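Long-range contacts in glutamate--tRNA ligase (Elizabethkingia anophelis, PDB 6B1Z), which catalyses the ATP-dependent attachment of glutamate to its cognate tRNA, the charging step that supplies glutamyl-tRNA for protein synthesis: residues F171-N182 against M236-E244; I223-L233 against P251-I259. All coordinates share one frame; numbering follows the deposited sequence.

Contacts 1 and 2 meet in one beta-alpha-beta unit: helix 236-246, which belongs to contact 1, is the connection in sequence between strands 225-229 and 252-256, which contact 2 pairs. Contact 2 joins those strands through regular backbone hydrogen bonds and adds a polar cluster around R228, whereas contact 1 packs side chains of the helix against residues 171-182, with a single salt bridge at its margin. Contact 1 is largely buried, contact 2 only partly. Their centres lie about 17 Å apart. They touch where H239 ND1 lies 2.9 Å from R228 NH2, a probable hydrogen bond, and where Y243 and M236 of the helix pack on P251 and H255.

Contact 1: residues F171-N182 against M236-E244; sequences FKMPLDRIINLN and MALHVLLYE. With EDO (1,2-ethanediol), chain V.
L241 fills the middle of the contact, its two methyl branches parted between different partners. CD1 lies against M173, 4.0 Å from its SD, while CD2 packs on I179 CD1 at 3.9 Å. The M173 chain bends at chi2 (-62°), which carries its sulfur and CE across the leucine at about a right angle. Beside this centre, the F171 ring takes L238 CD1 over one face in a CH-pi contact, 3.8 Å from the ring centroid. L242 CD2 reaches the same ring obliquely, 3.5 Å from CD1 of F171. Toward the end of the strand, L181 spreads its two methyls over one face of the helix, CD1 on A237 and CD2 3.8 Å from V240 CG2.

At the polar edge, R177 slides past L241, whose CD2 lies over one face of the guanidinium, toward its rim. The extended arginine chain delivers NH1 and NH2 end-on to the E244 carboxylate, one nitrogen to each oxygen. NH2 bonds OE1 at 2.8 Å through the syn lone pair, and NH1 bonds OE2 at 3.2 Å. Two bonds limit rotation of both groups, although their planes stand 51° apart.

Strand 178-182 runs almost perpendicular to helix 236-244, at 101°, with their axes 9.3 Å apart. Strand 187-192 pairs with strand 178-183 in an antiparallel hairpin, and helix 210-220 packs against L238 and L242.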
# COMPACT_ATOMS: atom_id res chain seq x y z
N PHE A 171 -17.45 -26.81 12.03
CA PHE A 171 -16.85 -27.89 11.25
C PHE A 171 -16.41 -29.00 12.19
O PHE A 171 -15.86 -28.73 13.26
CB PHE A 171 -15.65 -27.35 10.48
CG PHE A 171 -15.01 -28.37 9.58
CD1 PHE A 171 -15.55 -28.65 8.34
CD2 PHE A 171 -13.85 -29.03 9.98
CE1 PHE A 171 -14.95 -29.57 7.49
CE2 PHE A 171 -13.25 -29.96 9.15
CZ PHE A 171 -13.80 -30.25 7.92
N LYS A 172 -16.64 -30.26 11.80
CA LYS A 172 -16.20 -31.41 12.60
C LYS A 172 -14.84 -31.89 12.10
O LYS A 172 -14.75 -32.65 11.13
CB LYS A 172 -17.24 -32.52 12.55
CG LYS A 172 -16.96 -33.68 13.51
CD LYS A 172 -18.06 -34.73 13.37
CE LYS A 172 -17.81 -35.90 14.30
NZ LYS A 172 -16.76 -36.80 13.77
N MET A 173 -13.77 -31.47 12.78
CA MET A 173 -12.43 -31.84 12.34
C MET A 173 -12.27 -33.35 12.42
O MET A 173 -12.56 -33.95 13.47
CB MET A 173 -11.35 -31.19 13.19
CG MET A 173 -10.73 -29.98 12.58
SD MET A 173 -9.87 -30.33 11.03
CE MET A 173 -9.96 -28.65 10.39
N PRO A 174 -11.82 -34.00 11.34
CA PRO A 174 -11.56 -35.45 11.38
C PRO A 174 -10.55 -35.81 12.46
O PRO A 174 -9.67 -35.02 12.82
CB PRO A 174 -10.99 -35.75 9.99
CG PRO A 174 -11.54 -34.66 9.10
CD PRO A 174 -11.68 -33.43 9.98
N LEU A 175 -10.68 -37.04 12.97
CA LEU A 175 -9.71 -37.63 13.89
C LEU A 175 -8.45 -38.07 13.14
O LEU A 175 -8.52 -38.90 12.23
CB LEU A 175 -10.35 -38.81 14.62
CG LEU A 175 -9.42 -39.61 15.56
CD1 LEU A 175 -8.85 -38.71 16.64
CD2 LEU A 175 -10.15 -40.79 16.18
N ASP A 176 -7.29 -37.53 13.55
CA ASP A 176 -5.98 -38.06 13.17
C ASP A 176 -5.88 -38.35 11.67
O ASP A 176 -5.57 -39.46 11.22
CB ASP A 176 -5.69 -39.32 13.99
CG ASP A 176 -4.26 -39.82 13.84
OD1 ASP A 176 -3.40 -39.07 13.35
OD2 ASP A 176 -3.98 -41.00 14.20
N ARG A 177 -6.13 -37.31 10.87
CA ARG A 177 -6.07 -37.41 9.43
C ARG A 177 -4.96 -36.50 8.92
O ARG A 177 -4.86 -35.35 9.36
CB ARG A 177 -7.43 -37.05 8.82
CG ARG A 177 -7.45 -37.21 7.31
CD ARG A 177 -8.86 -36.94 6.74
NE ARG A 177 -8.75 -36.75 5.30
CZ ARG A 177 -9.76 -36.32 4.54
NH1 ARG A 177 -10.96 -36.13 5.09
NH2 ARG A 177 -9.58 -36.12 3.24
N ILE A 178 -4.14 -37.02 8.01
CA ILE A 178 -3.07 -36.23 7.40
C ILE A 178 -3.61 -35.57 6.14
O ILE A 178 -4.08 -36.26 5.23
CB ILE A 178 -1.85 -37.10 7.09
CG1 ILE A 178 -1.30 -37.69 8.38
CG2 ILE A 178 -0.80 -36.28 6.36
CD1 ILE A 178 -0.24 -38.73 8.16
N ILE A 179 -3.55 -34.24 6.09
CA ILE A 179 -3.95 -33.47 4.93
C ILE A 179 -2.69 -33.06 4.18
O ILE A 179 -1.81 -32.41 4.76
CB ILE A 179 -4.77 -32.23 5.34
CG1 ILE A 179 -5.90 -32.59 6.32
CG2 ILE A 179 -5.33 -31.54 4.09
CD1 ILE A 179 -6.87 -33.63 5.79
N ASN A 180 -2.58 -33.45 2.91
CA ASN A 180 -1.43 -33.08 2.09
C ASN A 180 -1.80 -31.87 1.24
O ASN A 180 -2.68 -31.96 0.37
CB ASN A 180 -0.99 -34.25 1.22
CG ASN A 180 -0.60 -35.46 2.05
OD1 ASN A 180 0.22 -35.35 2.96
ND2 ASN A 180 -1.19 -36.61 1.75
N LEU A 181 -1.15 -30.74 1.50
CA LEU A 181 -1.43 -29.46 0.86
C LEU A 181 -0.35 -29.12 -0.16
O LEU A 181 0.80 -29.58 -0.08
CB LEU A 181 -1.54 -28.34 1.91
CG LEU A 181 -2.71 -28.60 2.87
CD1 LEU A 181 -2.69 -27.65 4.04
CD2 LEU A 181 -4.04 -28.50 2.13
N ASN A 182 -0.73 -28.31 -1.15
CA ASN A 182 0.20 -27.90 -2.20
C ASN A 182 -0.10 -26.45 -2.52
O ASN A 182 -1.16 -26.15 -3.08
CB ASN A 182 0.05 -28.78 -3.44
CG ASN A 182 1.15 -28.58 -4.45
OD1 ASN A 182 1.99 -27.70 -4.30
ND2 ASN A 182 1.17 -29.42 -5.48
N MET A 236 -5.69 -23.15 5.57
CA MET A 236 -5.78 -23.77 4.26
C MET A 236 -6.30 -25.21 4.35
O MET A 236 -7.10 -25.64 3.51
CB MET A 236 -4.42 -23.72 3.56
CG MET A 236 -4.47 -24.23 2.14
SD MET A 236 -2.83 -24.15 1.39
CE MET A 236 -3.14 -25.05 -0.13
N ALA A 237 -5.85 -25.98 5.36
CA ALA A 237 -6.34 -27.34 5.50
C ALA A 237 -7.85 -27.36 5.71
O ALA A 237 -8.57 -28.15 5.07
CB ALA A 237 -5.63 -28.04 6.67
N LEU A 238 -8.37 -26.49 6.58
CA LEU A 238 -9.81 -26.36 6.75
C LEU A 238 -10.50 -26.07 5.42
O LEU A 238 -11.53 -26.67 5.09
CB LEU A 238 -10.13 -25.25 7.75
CG LEU A 238 -11.62 -24.88 7.85
CD1 LEU A 238 -12.45 -26.06 8.42
CD2 LEU A 238 -11.78 -23.64 8.70
N HIS A 239 -9.95 -25.13 4.65
CA HIS A 239 -10.62 -24.75 3.41
C HIS A 239 -10.67 -25.91 2.43
O HIS A 239 -11.72 -26.15 1.81
CB HIS A 239 -9.93 -23.53 2.81
CG HIS A 239 -9.97 -22.35 3.71
ND1 HIS A 239 -9.07 -21.30 3.64
CD2 HIS A 239 -10.80 -22.06 4.74
CE1 HIS A 239 -9.36 -20.41 4.58
NE2 HIS A 239 -10.42 -20.84 5.25
N VAL A 240 -9.57 -26.64 2.29
CA VAL A 240 -9.55 -27.80 1.42
C VAL A 240 -10.55 -28.85 1.90
O VAL A 240 -11.28 -29.43 1.09
CB VAL A 240 -8.11 -28.36 1.31
CG1 VAL A 240 -8.09 -29.75 0.69
CG2 VAL A 240 -7.26 -27.38 0.50
N LEU A 241 -10.66 -29.03 3.22
CA LEU A 241 -11.63 -29.98 3.75
C LEU A 241 -13.07 -29.52 3.51
O LEU A 241 -13.97 -30.35 3.33
CB LEU A 241 -11.39 -30.21 5.25
CG LEU A 241 -10.19 -31.10 5.56
CD1 LEU A 241 -9.83 -30.94 7.05
CD2 LEU A 241 -10.55 -32.56 5.24
N LEU A 242 -13.31 -28.20 3.51
CA LEU A 242 -14.66 -27.72 3.22
C LEU A 242 -15.05 -28.01 1.78
O LEU A 242 -16.19 -28.40 1.52
CB LEU A 242 -14.76 -26.22 3.51
CG LEU A 242 -14.81 -25.90 5.01
CD1 LEU A 242 -14.65 -24.38 5.21
CD2 LEU A 242 -16.10 -26.39 5.69
N TYR A 243 -14.13 -27.83 0.82
CA TYR A 243 -14.45 -28.19 -0.56
C TYR A 243 -14.79 -29.67 -0.65
O TYR A 243 -15.77 -30.05 -1.28
CB TYR A 243 -13.31 -27.84 -1.52
CG TYR A 243 -13.21 -26.36 -1.82
CD1 TYR A 243 -14.07 -25.76 -2.72
CD2 TYR A 243 -12.25 -25.58 -1.20
CE1 TYR A 243 -13.98 -24.41 -2.99
CE2 TYR A 243 -12.16 -24.22 -1.45
CZ TYR A 243 -13.03 -23.65 -2.35
OH TYR A 243 -12.94 -22.30 -2.63
N GLU A 244 -14.01 -30.51 0.04
CA GLU A 244 -14.32 -31.94 0.07
C GLU A 244 -15.70 -32.20 0.66
O GLU A 244 -16.48 -33.00 0.12
CB GLU A 244 -13.24 -32.67 0.87
CG GLU A 244 -13.48 -34.17 0.97
CD GLU A 244 -12.42 -34.87 1.80
OE1 GLU A 244 -11.26 -34.40 1.82
OE2 GLU A 244 -12.74 -35.88 2.44
C1 EDO V . -11.30 -19.47 0.70
O1 EDO V . -11.37 -19.74 2.10
C2 EDO V . -10.70 -20.67 -0.01
O2 EDO V . -11.23 -20.74 -1.35

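Contact 2: residues I223-L233 against P251-I259; sequences ITHVIRGEEWL and PEFAHLSLI. With EDO (1,2-ethanediol), chain R; FMT (formic acid), chain C.
V226 and A254 carry the middle of a parallel backbone pairing between strands 225-229 and 252-256. V226 N donates to E252 O at 2.8 Å, A254 N to V226 O at 2.9 Å, and the pattern continues through R228 and L256 to E230 N, which donates to L256 O. The E230 carboxylate accepts L258 N on the anti side of OE2 (2.8 Å), linking the turn and loop that follow the strands; OE1 forms a salt bridge with R186.

V226 lies alongside F253, with CB 3.8 Å from CD2 of the ring, while on the other face I227 CG2 meets L256 CD1.

Aromatic and charged groups gather around R228, whose CG sits between backbone N and carbonyl carbon (chi1 65°); its extended chain lies alongside H255, with a weak bond from NH2 to NE2. F253 CE2 lies over one guanidinium face near its rim, and W232 stands more distantly over the opposite face. NH1 donates to O2 of formic acid, probably from the crystallisation liquor, at 2.9 Å. L233 CD1 sits over the H255 ring, and H255 ND1 is hydrogen-bonded to D183.

Strand 225-229, helix 236-246 and strand 252-256 form a beta-alpha-beta crossover of the Rossmann-type class I synthetase catalytic domain.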
# COMPACT_ATOMS: atom_id res chain seq x y z
N ILE A 223 -13.87 -19.18 -9.22
CA ILE A 223 -12.49 -18.75 -8.97
C ILE A 223 -11.54 -19.92 -9.21
O ILE A 223 -11.78 -21.04 -8.76
CB ILE A 223 -12.36 -18.21 -7.54
CG1 ILE A 223 -13.27 -16.99 -7.34
CG2 ILE A 223 -10.90 -17.87 -7.20
CD1 ILE A 223 -13.02 -15.85 -8.34
N THR A 224 -10.45 -19.65 -9.92
CA THR A 224 -9.45 -20.68 -10.22
C THR A 224 -8.21 -20.59 -9.34
O THR A 224 -7.57 -21.62 -9.09
CB THR A 224 -9.03 -20.61 -11.69
OG1 THR A 224 -8.41 -19.35 -11.96
CG2 THR A 224 -10.23 -20.80 -12.62
N HIS A 225 -7.83 -19.39 -8.90
CA HIS A 225 -6.60 -19.18 -8.15
C HIS A 225 -6.89 -18.22 -7.02
O HIS A 225 -7.32 -17.08 -7.27
CB HIS A 225 -5.48 -18.63 -9.04
CG HIS A 225 -5.04 -19.55 -10.12
ND1 HIS A 225 -5.79 -19.77 -11.26
CD2 HIS A 225 -3.93 -20.31 -10.25
CE1 HIS A 225 -5.15 -20.62 -12.05
NE2 HIS A 225 -4.02 -20.96 -11.46
N VAL A 226 -6.66 -18.66 -5.79
CA VAL A 226 -6.83 -17.84 -4.59
C VAL A 226 -5.44 -17.36 -4.19
O VAL A 226 -4.62 -18.15 -3.73
CB VAL A 226 -7.50 -18.64 -3.46
CG1 VAL A 226 -7.48 -17.86 -2.16
CG2 VAL A 226 -8.92 -18.99 -3.86
N ILE A 227 -5.20 -16.06 -4.35
CA ILE A 227 -3.94 -15.42 -4.01
C ILE A 227 -4.19 -14.57 -2.78
O ILE A 227 -5.04 -13.67 -2.81
CB ILE A 227 -3.41 -14.55 -5.16
CG1 ILE A 227 -3.23 -15.38 -6.44
CG2 ILE A 227 -2.10 -13.87 -4.74
CD1 ILE A 227 -2.92 -14.56 -7.71
N ARG A 228 -3.48 -14.85 -1.68
CA ARG A 228 -3.79 -14.17 -0.43
C ARG A 228 -2.59 -14.22 0.51
O ARG A 228 -1.59 -14.89 0.23
CB ARG A 228 -5.04 -14.78 0.22
CG ARG A 228 -4.86 -16.21 0.66
CD ARG A 228 -6.20 -16.82 1.08
NE ARG A 228 -5.99 -18.17 1.60
CZ ARG A 228 -6.96 -19.04 1.87
NH1 ARG A 228 -8.24 -18.72 1.64
NH2 ARG A 228 -6.65 -20.24 2.35
N GLY A 229 -2.70 -13.50 1.64
CA GLY A 229 -1.60 -13.44 2.59
C GLY A 229 -1.44 -14.70 3.42
O GLY A 229 -2.38 -15.46 3.64
N GLU A 230 -0.21 -14.88 3.95
CA GLU A 230 0.06 -16.08 4.74
C GLU A 230 -0.67 -16.09 6.09
O GLU A 230 -0.66 -17.13 6.76
CB GLU A 230 1.57 -16.25 4.96
CG GLU A 230 2.20 -15.26 5.90
CD GLU A 230 3.64 -15.61 6.27
OE1 GLU A 230 3.93 -16.79 6.58
OE2 GLU A 230 4.48 -14.69 6.27
N GLU A 231 -1.32 -14.99 6.49
CA GLU A 231 -2.18 -15.05 7.66
C GLU A 231 -3.27 -16.10 7.51
O GLU A 231 -3.78 -16.61 8.52
CB GLU A 231 -2.82 -13.67 7.96
CG GLU A 231 -3.93 -13.19 7.02
CD GLU A 231 -3.41 -12.39 5.83
OE1 GLU A 231 -2.17 -12.39 5.62
OE2 GLU A 231 -4.24 -11.76 5.13
N TRP A 232 -3.63 -16.44 6.27
CA TRP A 232 -4.62 -17.46 5.97
C TRP A 232 -4.04 -18.86 5.87
O TRP A 232 -4.81 -19.83 5.81
CB TRP A 232 -5.31 -17.16 4.64
CG TRP A 232 -6.23 -16.00 4.69
CD1 TRP A 232 -5.97 -14.74 4.24
CD2 TRP A 232 -7.57 -15.99 5.20
NE1 TRP A 232 -7.08 -13.94 4.44
CE2 TRP A 232 -8.07 -14.68 5.03
CE3 TRP A 232 -8.40 -16.96 5.77
CZ2 TRP A 232 -9.35 -14.31 5.42
CZ3 TRP A 232 -9.69 -16.59 6.17
CH2 TRP A 232 -10.14 -15.26 5.98
N LEU A 233 -2.71 -19.01 5.83
CA LEU A 233 -2.14 -20.33 5.60
C LEU A 233 -2.52 -21.36 6.67
O LEU A 233 -2.76 -22.52 6.30
CB LEU A 233 -0.61 -20.22 5.48
CG LEU A 233 0.11 -21.48 4.97
CD1 LEU A 233 -0.37 -21.88 3.58
CD2 LEU A 233 1.61 -21.21 4.96
N PRO A 251 -9.97 -24.58 -5.69
CA PRO A 251 -9.07 -23.81 -6.56
C PRO A 251 -7.63 -24.05 -6.14
O PRO A 251 -7.35 -24.69 -5.12
CB PRO A 251 -9.48 -22.36 -6.31
CG PRO A 251 -9.96 -22.37 -4.88
CD PRO A 251 -10.68 -23.71 -4.73
N GLU A 252 -6.71 -23.49 -6.92
CA GLU A 252 -5.31 -23.45 -6.50
C GLU A 252 -5.11 -22.29 -5.54
O GLU A 252 -5.85 -21.30 -5.57
CB GLU A 252 -4.38 -23.28 -7.71
CG GLU A 252 -4.43 -24.46 -8.67
CD GLU A 252 -3.42 -24.35 -9.77
OE1 GLU A 252 -2.21 -24.30 -9.46
OE2 GLU A 252 -3.83 -24.29 -10.95
N PHE A 253 -4.11 -22.41 -4.67
CA PHE A 253 -3.79 -21.40 -3.67
C PHE A 253 -2.36 -20.91 -3.82
O PHE A 253 -1.47 -21.67 -4.22
CB PHE A 253 -3.97 -21.93 -2.23
CG PHE A 253 -5.38 -22.26 -1.88
CD1 PHE A 253 -5.91 -23.50 -2.22
CD2 PHE A 253 -6.17 -21.35 -1.21
CE1 PHE A 253 -7.23 -23.81 -1.92
CE2 PHE A 253 -7.49 -21.65 -0.90
CZ PHE A 253 -8.01 -22.89 -1.25
N ALA A 254 -2.15 -19.63 -3.50
CA ALA A 254 -0.82 -19.03 -3.41
C ALA A 254 -0.81 -18.11 -2.20
O ALA A 254 -1.58 -17.15 -2.16
CB ALA A 254 -0.47 -18.25 -4.68
N HIS A 255 0.05 -18.40 -1.23
CA HIS A 255 0.10 -17.64 0.02
C HIS A 255 1.35 -16.77 0.05
O HIS A 255 2.47 -17.28 0.01
CB HIS A 255 0.04 -18.57 1.23
CG HIS A 255 -1.33 -19.11 1.48
ND1 HIS A 255 -1.84 -20.20 0.81
CD2 HIS A 255 -2.31 -18.70 2.32
CE1 HIS A 255 -3.07 -20.44 1.23
NE2 HIS A 255 -3.38 -19.54 2.15
N LEU A 256 1.14 -15.46 0.11
CA LEU A 256 2.21 -14.47 0.08
C LEU A 256 2.73 -14.20 1.48
O LEU A 256 1.96 -13.91 2.40
CB LEU A 256 1.69 -13.19 -0.56
CG LEU A 256 1.04 -13.37 -1.93
CD1 LEU A 256 0.28 -12.10 -2.34
CD2 LEU A 256 2.10 -13.70 -2.98
N SER A 257 4.05 -14.27 1.65
CA SER A 257 4.65 -14.05 2.96
C SER A 257 4.50 -12.59 3.38
O SER A 257 4.55 -11.68 2.55
CB SER A 257 6.12 -14.46 2.93
OG SER A 257 6.22 -15.85 2.63
N LEU A 258 4.31 -12.37 4.68
CA LEU A 258 4.12 -11.01 5.19
C LEU A 258 5.34 -10.15 4.89
O LEU A 258 6.48 -10.61 4.95
CB LEU A 258 3.85 -11.05 6.69
CG LEU A 258 2.56 -11.79 7.09
CD1 LEU A 258 2.44 -11.89 8.60
CD2 LEU A 258 1.34 -11.12 6.49
N ILE A 259 5.08 -8.88 4.57
CA ILE A 259 6.14 -7.90 4.37
C ILE A 259 6.85 -7.67 5.69
O ILE A 259 6.21 -7.50 6.74
CB ILE A 259 5.55 -6.60 3.80
CG1 ILE A 259 4.90 -6.88 2.43
CG2 ILE A 259 6.63 -5.52 3.71
CD1 ILE A 259 4.02 -5.75 1.91
C1 EDO R . 5.58 -12.94 -0.99
O1 EDO R . 5.69 -14.32 -0.63
C2 EDO R . 6.98 -12.38 -1.22
O2 EDO R . 7.64 -12.34 0.05
C FMT C . -9.13 -14.97 1.29
O1 FMT C . -8.61 -14.29 0.40
O2 FMT C . -9.49 -16.15 1.16
O HOH W 1 -1.16 -22.26 -11.62
O HOH W 2 7.04 -12.93 6.38